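PDB 4XRW: BexL from Amycolatopsis orientalis, which probably catalyses cyclisation, dehydration and aromatisation of a polyketide intermediate in the type II pathway that makes BE-7585A. Local coordinates for residues 38-41 against 45-48; 91-96 against 115-120; 70-75 against 237-242; 173-178 against 309-314. All blocks are in the same frame, centred on the assembly; numbering follows the deposited sequence.

Contact 1: residues 38-41 against 45-48; sequences YRLV and ANWP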
loop_
_atom_site.group_PDB
_atom_site.type_symbol
_atom_site.label_atom_id
_atom_site.label_comp_id
_atom_site.label_asym_id
_atom_site.label_seq_id
_atom_site.Cartn_x
_atom_site.Cartn_y
_atom_site.Cartn_z
ATOM N N TYR A 38 -13.264 -1.190 12.464
ATOM C CA TYR A 38 -12.326 -0.824 13.524
ATOM C C TYR A 38 -11.029 -1.573 13.350
ATOM O O TYR A 38 -9.943 -0.975 13.404
ATOM C CB TYR A 38 -12.880 -1.116 14.921
ATOM C CG TYR A 38 -11.837 -0.868 16.001
ATOM C CD1 TYR A 38 -11.649 0.401 16.531
ATOM C CD2 TYR A 38 -11.017 -1.886 16.448
ATOM C CE1 TYR A 38 -10.679 0.642 17.493
ATOM C CE2 TYR A 38 -10.061 -1.655 17.413
ATOM C CZ TYR A 38 -9.900 -0.395 17.929
ATOM O OH TYR A 38 -8.933 -0.175 18.890
ATOM N N ARG A 39 -11.129 -2.881 13.153
ATOM C CA ARG A 39 -9.946 -3.728 13.011
ATOM C C ARG A 39 -9.075 -3.301 11.837
ATOM O O ARG A 39 -7.855 -3.357 11.927
ATOM C CB ARG A 39 -10.349 -5.197 12.846
ATOM C CG ARG A 39 -9.165 -6.150 12.788
ATOM C CD ARG A 39 -9.582 -7.568 12.419
ATOM N NE ARG A 39 -9.811 -7.739 10.980
ATOM C CZ ARG A 39 -8.843 -7.871 10.068
ATOM N NH1 ARG A 39 -7.551 -7.821 10.423
ATOM N NH2 ARG A 39 -9.162 -8.027 8.790
ATOM N N LEU A 40 -9.690 -2.878 10.736
ATOM C CA LEU A 40 -8.913 -2.537 9.535
ATOM C C LEU A 40 -8.132 -1.235 9.700
ATOM O O LEU A 40 -7.036 -1.065 9.135
ATOM C CB LEU A 40 -9.831 -2.463 8.310
ATOM C CG LEU A 40 -10.419 -3.810 7.835
ATOM C CD1 LEU A 40 -11.619 -3.588 6.934
ATOM C CD2 LEU A 40 -9.381 -4.632 7.087
ATOM N N VAL A 41 -8.668 -0.320 10.495
ATOM C CA VAL A 41 -7.968 0.921 10.767
ATOM C C VAL A 41 -7.003 0.739 11.930
ATOM O O VAL A 41 -5.935 1.362 11.974
ATOM C CB VAL A 41 -8.954 2.049 11.052
ATOM C CG1 VAL A 41 -8.221 3.380 11.296
ATOM C CG2 VAL A 41 -9.957 2.180 9.880
ATOM N N ALA A 45 -1.258 -3.108 9.162
ATOM C CA ALA A 45 -0.898 -3.958 8.051
ATOM C C ALA A 45 -2.002 -3.847 6.972
ATOM O O ALA A 45 -1.757 -4.104 5.779
ATOM C CB ALA A 45 -0.719 -5.408 8.528
ATOM N N ASN A 46 -3.201 -3.432 7.383
ATOM C CA ASN A 46 -4.334 -3.310 6.457
ATOM C C ASN A 46 -4.431 -1.976 5.721
ATOM O O ASN A 46 -5.243 -1.823 4.816
ATOM C CB ASN A 46 -5.653 -3.515 7.181
ATOM C CG ASN A 46 -5.790 -4.905 7.736
ATOM O OD1 ASN A 46 -5.833 -5.873 6.978
ATOM N ND2 ASN A 46 -5.836 -5.022 9.060
ATOM N N TRP A 47 -3.646 -0.993 6.121
ATOM C CA TRP A 47 -3.870 0.337 5.567
ATOM C C TRP A 47 -3.692 0.381 4.052
ATOM O O TRP A 47 -4.466 1.050 3.403
ATOM C CB TRP A 47 -2.947 1.348 6.215
ATOM C CG TRP A 47 -3.423 1.822 7.582
ATOM C CD1 TRP A 47 -4.292 1.209 8.415
ATOM C CD2 TRP A 47 -3.027 3.036 8.228
ATOM N NE1 TRP A 47 -4.463 1.971 9.575
ATOM C CE2 TRP A 47 -3.687 3.086 9.480
ATOM C CE3 TRP A 47 -2.164 4.076 7.875
ATOM C CZ2 TRP A 47 -3.496 4.133 10.374
ATOM C CZ3 TRP A 47 -1.983 5.111 8.752
ATOM C CH2 TRP A 47 -2.648 5.133 9.994
ATOM N N PRO A 48 -2.673 -0.313 3.506
ATOM C CA PRO A 48 -2.520 -0.169 2.042
ATOM C C PRO A 48 -3.763 -0.650 1.288
ATOM O O PRO A 48 -4.046 -0.190 0.171
ATOM C CB PRO A 48 -1.276 -1.015 1.734
ATOM C CG PRO A 48 -0.433 -0.850 3.012
ATOM C CD PRO A 48 -1.509 -0.999 4.108
HETATM O O HOH W 1 -6.969 -8.249 7.119
#
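Asn46 and Trp47 pack against the C-terminal turn of helix 34-42, in the two short helices between strands 22-30 and 54-59 of a helix-grip domain. Asn46 can be followed outward. Its CB rests on Leu40 O at 3.4 Å. With CG beside the backbone N (chi1 -64°), the amide lies against Leu40; Leu40 CD2 comes within 3.7 Å of Asn46 CG, and the two side chains cross at about a right angle. At the tip the branches part. OD1 accepts a 2.6 Å bond from a water that in turn takes one from Arg39 NH2, and ND2 makes a weak hydrogen bond to Glu43 O. An amide suits this place because it offers both acceptor and donor where the chain turns. The Arg39 guanidinium stands nearly perpendicular to the amide, 85° between planes, and its charge is met mainly by Glu36 and Glu43. Trp47 supplies the other grip, beside a bound MES, probably from the crystallisation liquor, though such molecules often mark pockets. Val41 O, which also accepts from Arg86, lies practically in the indole plane and accepts a hydrogen bond from Trp47 NE1, 2.9 Å from N to O, with an N-H...O angle of 171°.

Contact 2: residues 91-96 against 115-120; sequences AARRIS and VEPVSA
Arg93 lies along Val115 and reaches Pro117, giving this contact a compact backbone end and a watery outer end. At the compact end Val115 N donates to Arg93 O at 3.0 Å, an almost straight bond with an N-H...O angle of 166°. Arg93 CB and Val115 CB lie 4.2 Å apart. Arg93 CB also sits 3.3 Å from Val115 O. A branched, apolar valine fits here: it meets the arginine stem with its CB and carbonyl oxygen, while its side chain packs on Ala34 at the start of helix 34-42.

Farther out the packing thins. The Arg93 chain is extended from CG to NE and passes over Val115 O, with CD at 3.5 Å, before its head crosses the Pro117 ring at about a right angle. Pro117 CG lies over one face of the guanidinium, and Arg93 NH1 is 3.7 Å from Pro117 CD; a flat cation can lie on such an apolar ring while its N-H groups stay directed elsewhere. One of these, on NH1, gives a 3.0 Å bond to a water in the guanidinium plane. That water also donates to Ala92 O and Val115 O, so it bridges both segments beneath the arginine head. The main charge partner of the head is Asp35, which pairs with NE.

Arg93 has a left-handed backbone conformation (phi 51°, psi 52°), and it and Arg94 both face Asp89 on the neighbouring strand 80-89. This is a G1 beta bulge where strand 94-99 pairs with strand 80-89, whereas the Val115-Arg93 bond belongs to the antiparallel hairpin of strands 94-99 and 106-117.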
loop_
_atom_site.group_PDB
_atom_site.type_symbol
_atom_site.label_atom_id
_atom_site.label_comp_id
_atom_site.label_asym_id
_atom_site.label_seq_id
_atom_site.Cartn_x
_atom_site.Cartn_y
_atom_site.Cartn_z
ATOM N N ALA A 91 -12.887 -1.079 22.967
ATOM C CA ALA A 91 -14.223 -1.216 23.550
ATOM C C ALA A 91 -15.135 -0.124 23.013
ATOM O O ALA A 91 -16.309 -0.369 22.723
ATOM C CB ALA A 91 -14.154 -1.155 25.064
ATOM N N ALA A 92 -14.591 1.088 22.890
ATOM C CA ALA A 92 -15.329 2.222 22.366
ATOM C C ALA A 92 -15.231 2.329 20.825
ATOM O O ALA A 92 -15.887 3.178 20.203
ATOM C CB ALA A 92 -14.826 3.472 22.995
ATOM N N ARG A 93 -14.421 1.457 20.230
ATOM C CA ARG A 93 -14.109 1.511 18.804
ATOM C C ARG A 93 -13.664 2.936 18.449
ATOM O O ARG A 93 -14.204 3.555 17.535
ATOM C CB ARG A 93 -15.309 1.069 17.950
ATOM C CG ARG A 93 -15.830 -0.348 18.289
ATOM C CD ARG A 93 -16.924 -0.786 17.337
ATOM N NE ARG A 93 -17.697 -1.917 17.843
ATOM C CZ ARG A 93 -18.731 -1.814 18.676
ATOM N NH1 ARG A 93 -19.132 -0.628 19.121
ATOM N NH2 ARG A 93 -19.372 -2.905 19.069
ATOM N N ARG A 94 -12.689 3.448 19.202
ATOM C CA ARG A 94 -12.109 4.767 18.935
ATOM C C ARG A 94 -10.602 4.665 18.775
ATOM O O ARG A 94 -9.943 3.884 19.472
ATOM C CB ARG A 94 -12.414 5.772 20.056
ATOM C CG ARG A 94 -13.878 6.195 20.173
ATOM C CD ARG A 94 -14.161 7.053 21.422
ATOM N NE ARG A 94 -13.903 8.499 21.287
ATOM C CZ ARG A 94 -12.800 9.130 21.705
ATOM N NH1 ARG A 94 -11.800 8.456 22.271
ATOM N NH2 ARG A 94 -12.685 10.447 21.551
ATOM N N ILE A 95 -10.070 5.482 17.873
ATOM C CA ILE A 95 -8.633 5.582 17.641
ATOM C C ILE A 95 -8.294 7.071 17.567
ATOM O O ILE A 95 -8.739 7.759 16.657
ATOM C CB ILE A 95 -8.193 4.908 16.339
ATOM C CG1 ILE A 95 -8.579 3.423 16.344
ATOM C CG2 ILE A 95 -6.667 5.066 16.177
ATOM C CD1 ILE A 95 -8.452 2.788 15.042
ATOM N N SER A 96 -7.521 7.561 18.526
ATOM C CA SER A 96 -6.995 8.922 18.496
ATOM C C SER A 96 -5.646 8.929 17.820
ATOM O O SER A 96 -4.835 8.035 18.070
ATOM C CB SER A 96 -6.851 9.470 19.912
ATOM O OG SER A 96 -8.022 9.195 20.651
ATOM N N VAL A 115 -16.010 4.366 15.289
ATOM C CA VAL A 115 -16.800 3.468 14.482
ATOM C C VAL A 115 -18.012 2.997 15.292
ATOM O O VAL A 115 -17.860 2.446 16.376
ATOM C CB VAL A 115 -15.988 2.283 14.012
ATOM C CG1 VAL A 115 -16.789 1.478 13.014
ATOM C CG2 VAL A 115 -14.671 2.775 13.376
ATOM N N GLU A 116 -19.206 3.247 14.755
ATOM C CA GLU A 116 -20.465 2.991 15.467
ATOM C C GLU A 116 -21.300 1.943 14.716
ATOM O O GLU A 116 -21.477 2.033 13.493
ATOM C CB GLU A 116 -21.255 4.296 15.640
ATOM C CG GLU A 116 -20.551 5.310 16.566
ATOM C CD GLU A 116 -21.209 6.694 16.615
ATOM O OE1 GLU A 116 -22.112 6.958 15.794
ATOM O OE2 GLU A 116 -20.803 7.518 17.477
ATOM N N PRO A 117 -21.789 0.917 15.436
ATOM C CA PRO A 117 -22.656 -0.029 14.725
ATOM C C PRO A 117 -24.020 0.617 14.491
ATOM O O PRO A 117 -24.555 1.230 15.420
ATOM C CB PRO A 117 -22.733 -1.217 15.681
ATOM C CG PRO A 117 -22.597 -0.593 17.040
ATOM C CD PRO A 117 -21.734 0.638 16.883
ATOM N N VAL A 118 -24.549 0.549 13.273
ATOM C CA VAL A 118 -25.909 1.030 13.062
ATOM C C VAL A 118 -26.796 -0.164 12.684
ATOM O O VAL A 118 -28.002 -0.122 12.868
ATOM C CB VAL A 118 -25.981 2.172 11.999
ATOM C CG1 VAL A 118 -24.913 3.245 12.281
ATOM C CG2 VAL A 118 -25.874 1.639 10.599
ATOM N N SER A 119 -26.187 -1.223 12.164
ATOM C CA SER A 119 -26.831 -2.540 12.109
ATOM C C SER A 119 -25.746 -3.607 12.240
ATOM O O SER A 119 -24.612 -3.295 12.604
ATOM C CB SER A 119 -27.629 -2.739 10.820
ATOM O OG SER A 119 -26.782 -2.925 9.702
ATOM N N ALA A 120 -26.079 -4.862 11.945
ATOM C CA ALA A 120 -25.148 -5.954 12.187
ATOM C C ALA A 120 -24.095 -6.079 11.094
ATOM O O ALA A 120 -23.031 -6.650 11.322
ATOM C CB ALA A 120 -25.902 -7.264 12.324
HETATM O O HOH W 2 -18.348 2.224 18.818
#

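Contact 3: residues 70-75 against 237-242; sequences RIWATA and VRVCFP
Trp72 and Val239 carry this contact where the two domains of the chain touch, Trp72 giving up the most surface and Val239 next. The indole extends from strand 67-73 toward strand 231-241, and its broad face receives Val239 and an aromatic partner, Phe241. Val239 places CG1 over the five-membered ring of Trp72, 3.6 Å from its centroid and only 9° off the normal, a CH-pi contact. That methyl is anti to the backbone N, while the other branch, Val239 CG2, drops beside the root of the indole and lies 3.7 Å from Trp72 CB. Beta-branching thus lets one small residue cover both the ring and its stem.

Phe241 approaches from the opposite direction and meets the six-membered ring on the same face. The pair is an offset edge-to-face stack: the planes are 84° apart, the centroids 5.4 Å apart, and Phe241 CZ comes to 3.6 Å from Trp72 CH2. Its C-H edge is therefore presented to the pi cloud, while Arg245 makes a cation-pi contact with the phenylalanine. On the other face of the indole lies Arg70 CG, 3.8 Å above the plane, so the large ring is held between Val239 and Phe241 of the second domain and Arg70 of its own strand.

Farther along, Thr74 CG2 and Val237 CG2 continue the apolar seam more loosely, at 4.2 Å. The touching parts run roughly antiparallel, 163° apart, and side chains alone span the gap. This is side-chain packing between one strand of each domain's sheet, at the interface of the two helix-grip domains of a di-domain aromatase/cyclase.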
loop_
_atom_site.group_PDB
_atom_site.type_symbol
_atom_site.label_atom_id
_atom_site.label_comp_id
_atom_site.label_asym_id
_atom_site.label_seq_id
_atom_site.Cartn_x
_atom_site.Cartn_y
_atom_site.Cartn_z
ATOM N N ARG A 70 5.130 4.742 11.743
ATOM C CA ARG A 70 5.743 5.406 10.609
ATOM C C ARG A 70 4.986 4.970 9.372
ATOM O O ARG A 70 4.838 3.776 9.114
ATOM C CB ARG A 70 7.245 5.072 10.465
ATOM C CG ARG A 70 7.883 5.924 9.394
ATOM C CD ARG A 70 9.388 5.741 9.259
ATOM N NE ARG A 70 10.071 5.987 10.525
ATOM C CZ ARG A 70 10.455 7.184 10.958
ATOM N NH1 ARG A 70 10.238 8.276 10.229
ATOM N NH2 ARG A 70 11.059 7.287 12.139
ATOM N N ILE A 71 4.485 5.963 8.649
ATOM C CA ILE A 71 3.609 5.771 7.505
ATOM C C ILE A 71 4.372 6.223 6.263
ATOM O O ILE A 71 4.912 7.331 6.225
ATOM C CB ILE A 71 2.337 6.588 7.625
ATOM C CG1 ILE A 71 1.527 6.185 8.864
ATOM C CG2 ILE A 71 1.485 6.436 6.394
ATOM C CD1 ILE A 71 0.747 7.345 9.449
ATOM N N TRP A 72 4.433 5.348 5.263
ATOM C CA TRP A 72 4.917 5.722 3.942
ATOM C C TRP A 72 3.708 5.797 2.982
ATOM O O TRP A 72 2.897 4.855 2.884
ATOM C CB TRP A 72 5.953 4.709 3.402
ATOM C CG TRP A 72 7.263 4.646 4.084
ATOM C CD1 TRP A 72 8.459 5.238 3.698
ATOM C CD2 TRP A 72 7.546 3.934 5.264
ATOM N NE1 TRP A 72 9.437 4.922 4.579
ATOM C CE2 TRP A 72 8.904 4.136 5.563
ATOM C CE3 TRP A 72 6.787 3.134 6.100
ATOM C CZ2 TRP A 72 9.504 3.556 6.655
ATOM C CZ3 TRP A 72 7.395 2.564 7.203
ATOM C CH2 TRP A 72 8.738 2.788 7.468
ATOM N N ALA A 73 3.608 6.895 2.241
ATOM C CA ALA A 73 2.495 7.116 1.323
ATOM C C ALA A 73 2.898 7.883 0.074
ATOM O O ALA A 73 3.966 8.525 0.014
ATOM C CB ALA A 73 1.378 7.858 2.025
ATOM N N THR A 74 2.027 7.825 -0.920
ATOM C CA THR A 74 2.340 8.373 -2.255
ATOM C C THR A 74 2.251 9.898 -2.299
ATOM O O THR A 74 2.945 10.540 -3.104
ATOM C CB THR A 74 1.417 7.727 -3.320
ATOM O OG1 THR A 74 0.050 7.930 -2.951
ATOM C CG2 THR A 74 1.646 6.243 -3.339
ATOM N N ALA A 75 1.437 10.495 -1.421
ATOM C CA ALA A 75 1.368 11.958 -1.284
ATOM C C ALA A 75 1.243 12.710 -2.627
ATOM O O ALA A 75 2.012 13.628 -2.938
ATOM C CB ALA A 75 2.588 12.455 -0.510
ATOM N N VAL A 237 5.536 2.342 -6.129
ATOM C CA VAL A 237 6.329 2.994 -5.100
ATOM C C VAL A 237 6.782 1.898 -4.135
ATOM O O VAL A 237 5.965 1.053 -3.736
ATOM C CB VAL A 237 5.523 4.090 -4.378
ATOM C CG1 VAL A 237 6.279 4.588 -3.164
ATOM C CG2 VAL A 237 5.203 5.219 -5.351
ATOM N N ARG A 238 8.074 1.844 -3.852
ATOM C CA ARG A 238 8.653 0.811 -3.006
ATOM C C ARG A 238 9.336 1.417 -1.780
ATOM O O ARG A 238 9.943 2.485 -1.839
ATOM C CB ARG A 238 9.678 -0.038 -3.807
ATOM C CG ARG A 238 9.203 -0.377 -5.185
ATOM C CD ARG A 238 9.902 -1.635 -5.764
ATOM N NE ARG A 238 11.349 -1.443 -5.785
ATOM C CZ ARG A 238 12.231 -2.368 -6.160
ATOM N NH1 ARG A 238 11.821 -3.560 -6.525
ATOM N NH2 ARG A 238 13.522 -2.092 -6.159
ATOM N N VAL A 239 9.215 0.702 -0.686
ATOM C CA VAL A 239 9.901 1.001 0.533
ATOM C C VAL A 239 10.877 -0.152 0.853
ATOM O O VAL A 239 10.463 -1.310 1.036
ATOM C CB VAL A 239 8.917 1.180 1.699
ATOM C CG1 VAL A 239 9.656 1.676 2.890
ATOM C CG2 VAL A 239 7.761 2.164 1.329
ATOM N N CYS A 240 12.148 0.204 0.968
ATOM C CA CYS A 240 13.245 -0.763 1.057
ATOM C C CYS A 240 13.901 -0.755 2.455
ATOM O O CYS A 240 14.290 0.291 2.975
ATOM C CB CYS A 240 14.262 -0.429 -0.039
ATOM S SG CYS A 240 13.472 -0.288 -1.670
ATOM N N PHE A 241 14.038 -1.937 3.027
ATOM C CA PHE A 241 14.600 -2.153 4.367
ATOM C C PHE A 241 15.787 -3.137 4.227
ATOM O O PHE A 241 15.571 -4.329 4.135
ATOM C CB PHE A 241 13.555 -2.733 5.290
ATOM C CG PHE A 241 12.345 -1.840 5.493
ATOM C CD1 PHE A 241 12.337 -0.882 6.495
ATOM C CD2 PHE A 241 11.244 -1.955 4.684
ATOM C CE1 PHE A 241 11.234 -0.051 6.695
ATOM C CE2 PHE A 241 10.121 -1.116 4.877
ATOM C CZ PHE A 241 10.133 -0.169 5.880
ATOM N N PRO A 242 17.016 -2.613 4.162
ATOM C CA PRO A 242 18.219 -3.439 3.992
ATOM C C PRO A 242 18.370 -4.413 5.140
ATOM O O PRO A 242 18.234 -3.925 6.253
ATOM C CB PRO A 242 19.354 -2.435 4.027
ATOM C CG PRO A 242 18.753 -1.142 3.700
ATOM C CD PRO A 242 17.327 -1.180 4.129
#

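Contact 4: residues 173-178 against 309-314; sequences FSFTDT and ALSTNS
Leu310 opens the contact on the helix side: its CB sits in the plane of the Phe175 ring, at the edge, 3.7 Å from Phe175 CZ. The aliphatic stem of leucine suits an aromatic rim, and the two side chains cross at about a right angle. On the strand, Phe175 CG stands between the backbone N and the carbonyl carbon (chi1 64°), which sets the ring rim against Leu310 and Ser311. The next residue, Ser311, does two things at once. Its CB touches Phe175 CE1 at 3.6 Å, and its OG donates to Asp177 OD2 at 2.5 Å, a very short bond whose exact length deserves caution. The hydroxyl is turned away from its own backbone N, which brings it to the carboxylate. Arg315, one turn on, adds a long, weak ion pair to Asp177 OD1, probably steadying the negative charge. Ser314 faces the strand again, but its hydroxyl is bonded to Ser278 and His280 of the adjoining strand. His280 also meets the Phe175 ring, at about 25° between planes. Helix 299-326 thus lies nearly along edge strand 172-181, their local axes 9.1 Å apart at 21°, with strand 274-284 alongside that strand in the sheet.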
loop_
_atom_site.group_PDB
_atom_site.type_symbol
_atom_site.label_atom_id
_atom_site.label_comp_id
_atom_site.label_asym_id
_atom_site.label_seq_id
_atom_site.Cartn_x
_atom_site.Cartn_y
_atom_site.Cartn_z
ATOM N N PHE A 173 -7.502 -11.412 -3.112
ATOM C CA PHE A 173 -6.746 -12.636 -2.899
ATOM C C PHE A 173 -5.273 -12.298 -2.791
ATOM O O PHE A 173 -4.831 -11.248 -3.243
ATOM C CB PHE A 173 -7.009 -13.648 -4.019
ATOM C CG PHE A 173 -6.629 -13.168 -5.379
ATOM C CD1 PHE A 173 -5.398 -13.492 -5.914
ATOM C CD2 PHE A 173 -7.492 -12.375 -6.124
ATOM C CE1 PHE A 173 -5.035 -13.060 -7.180
ATOM C CE2 PHE A 173 -7.138 -11.925 -7.387
ATOM C CZ PHE A 173 -5.892 -12.273 -7.915
ATOM N N SER A 174 -4.536 -13.199 -2.170
ATOM C CA SER A 174 -3.136 -12.998 -1.921
ATOM C C SER A 174 -2.425 -14.310 -2.172
ATOM O O SER A 174 -2.989 -15.377 -1.946
ATOM C CB SER A 174 -2.929 -12.505 -0.511
ATOM O OG SER A 174 -1.593 -12.682 -0.093
ATOM N N PHE A 175 -1.197 -14.241 -2.663
ATOM C CA PHE A 175 -0.428 -15.467 -2.903
ATOM C C PHE A 175 1.061 -15.140 -2.846
ATOM O O PHE A 175 1.450 -13.985 -3.037
ATOM C CB PHE A 175 -0.799 -16.088 -4.250
ATOM C CG PHE A 175 -0.463 -15.235 -5.432
ATOM C CD1 PHE A 175 0.783 -15.339 -6.045
ATOM C CD2 PHE A 175 -1.370 -14.330 -5.936
ATOM C CE1 PHE A 175 1.100 -14.552 -7.142
ATOM C CE2 PHE A 175 -1.052 -13.534 -7.029
ATOM C CZ PHE A 175 0.187 -13.643 -7.625
ATOM N N THR A 176 1.871 -16.159 -2.571
ATOM C CA THR A 176 3.315 -16.000 -2.404
ATOM C C THR A 176 4.089 -17.052 -3.217
ATOM O O THR A 176 3.668 -18.201 -3.297
ATOM C CB THR A 176 3.710 -16.111 -0.930
ATOM O OG1 THR A 176 3.028 -15.102 -0.161
ATOM C CG2 THR A 176 5.199 -15.952 -0.749
ATOM N N ASP A 177 5.198 -16.648 -3.837
ATOM C CA ASP A 177 6.129 -17.607 -4.465
ATOM C C ASP A 177 7.447 -17.542 -3.724
ATOM O O ASP A 177 7.876 -16.461 -3.353
ATOM C CB ASP A 177 6.327 -17.304 -5.941
ATOM C CG ASP A 177 5.114 -17.646 -6.771
ATOM O OD1 ASP A 177 4.792 -18.847 -6.915
ATOM O OD2 ASP A 177 4.497 -16.722 -7.304
ATOM N N THR A 178 8.081 -18.691 -3.487
ATOM C CA THR A 178 9.274 -18.751 -2.674
ATOM C C THR A 178 10.347 -19.513 -3.439
ATOM O O THR A 178 10.029 -20.443 -4.174
ATOM C CB THR A 178 9.006 -19.457 -1.324
ATOM O OG1 THR A 178 8.200 -18.611 -0.494
ATOM C CG2 THR A 178 10.293 -19.760 -0.594
ATOM N N ALA A 309 -0.074 -14.259 -14.405
ATOM C CA ALA A 309 0.806 -13.241 -14.938
ATOM C C ALA A 309 1.788 -12.751 -13.854
ATOM O O ALA A 309 3.000 -12.713 -14.074
ATOM C CB ALA A 309 0.009 -12.081 -15.504
ATOM N N LEU A 310 1.266 -12.402 -12.680
ATOM C CA LEU A 310 2.104 -11.912 -11.593
ATOM C C LEU A 310 3.066 -12.970 -11.072
ATOM O O LEU A 310 4.230 -12.682 -10.807
ATOM C CB LEU A 310 1.225 -11.401 -10.436
ATOM C CG LEU A 310 0.407 -10.163 -10.767
ATOM C CD1 LEU A 310 -0.468 -9.852 -9.551
ATOM C CD2 LEU A 310 1.261 -8.951 -11.141
ATOM N N SER A 311 2.578 -14.195 -10.922
ATOM C CA SER A 311 3.353 -15.259 -10.308
ATOM C C SER A 311 4.447 -15.723 -11.256
ATOM O O SER A 311 5.547 -16.062 -10.826
ATOM C CB SER A 311 2.457 -16.434 -9.935
ATOM O OG SER A 311 3.185 -17.452 -9.262
ATOM N N THR A 312 4.140 -15.717 -12.543
ATOM C CA THR A 312 5.136 -16.035 -13.554
ATOM C C THR A 312 6.313 -15.034 -13.531
ATOM O O THR A 312 7.470 -15.457 -13.472
ATOM C CB THR A 312 4.471 -16.090 -14.935
ATOM O OG1 THR A 312 3.610 -17.239 -14.977
ATOM C CG2 THR A 312 5.497 -16.202 -16.059
ATOM N N ASN A 313 6.023 -13.735 -13.560
ATOM C CA ASN A 313 7.053 -12.711 -13.541
ATOM C C ASN A 313 7.835 -12.752 -12.236
ATOM O O ASN A 313 9.034 -12.503 -12.237
ATOM C CB ASN A 313 6.465 -11.297 -13.727
ATOM C CG ASN A 313 6.333 -10.868 -15.202
ATOM O OD1 ASN A 313 6.963 -11.426 -16.102
ATOM N ND2 ASN A 313 5.519 -9.841 -15.437
ATOM N N SER A 314 7.168 -13.050 -11.120
ATOM C CA SER A 314 7.866 -13.091 -9.836
ATOM C C SER A 314 8.837 -14.281 -9.718
ATOM O O SER A 314 9.969 -14.127 -9.241
ATOM C CB SER A 314 6.862 -13.136 -8.671
ATOM O OG SER A 314 6.383 -11.836 -8.365
#

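Overall arrangement
From the N terminus, contact 1 closes first, a short turn joining helix 34-42 to helix 47-50. Contact 3 then opens at residues 70-75, and before it closes the chain makes contact 2, a hairpin closure wholly within the first domain's sheet. Contact 4 opens at residues 173-178, ahead of the closing of contact 3 at 237-242, and ends only at 309-314; contacts 3 and 4 therefore cross. Contact 3 ties the two domains together, whereas contact 4 fastens the long helix of the second to its edge strand. Contact 1 touches contact 2 and the first-domain half of contact 3: Tyr38 packs on Arg93 and Ile95, and Trp47 on Ile71.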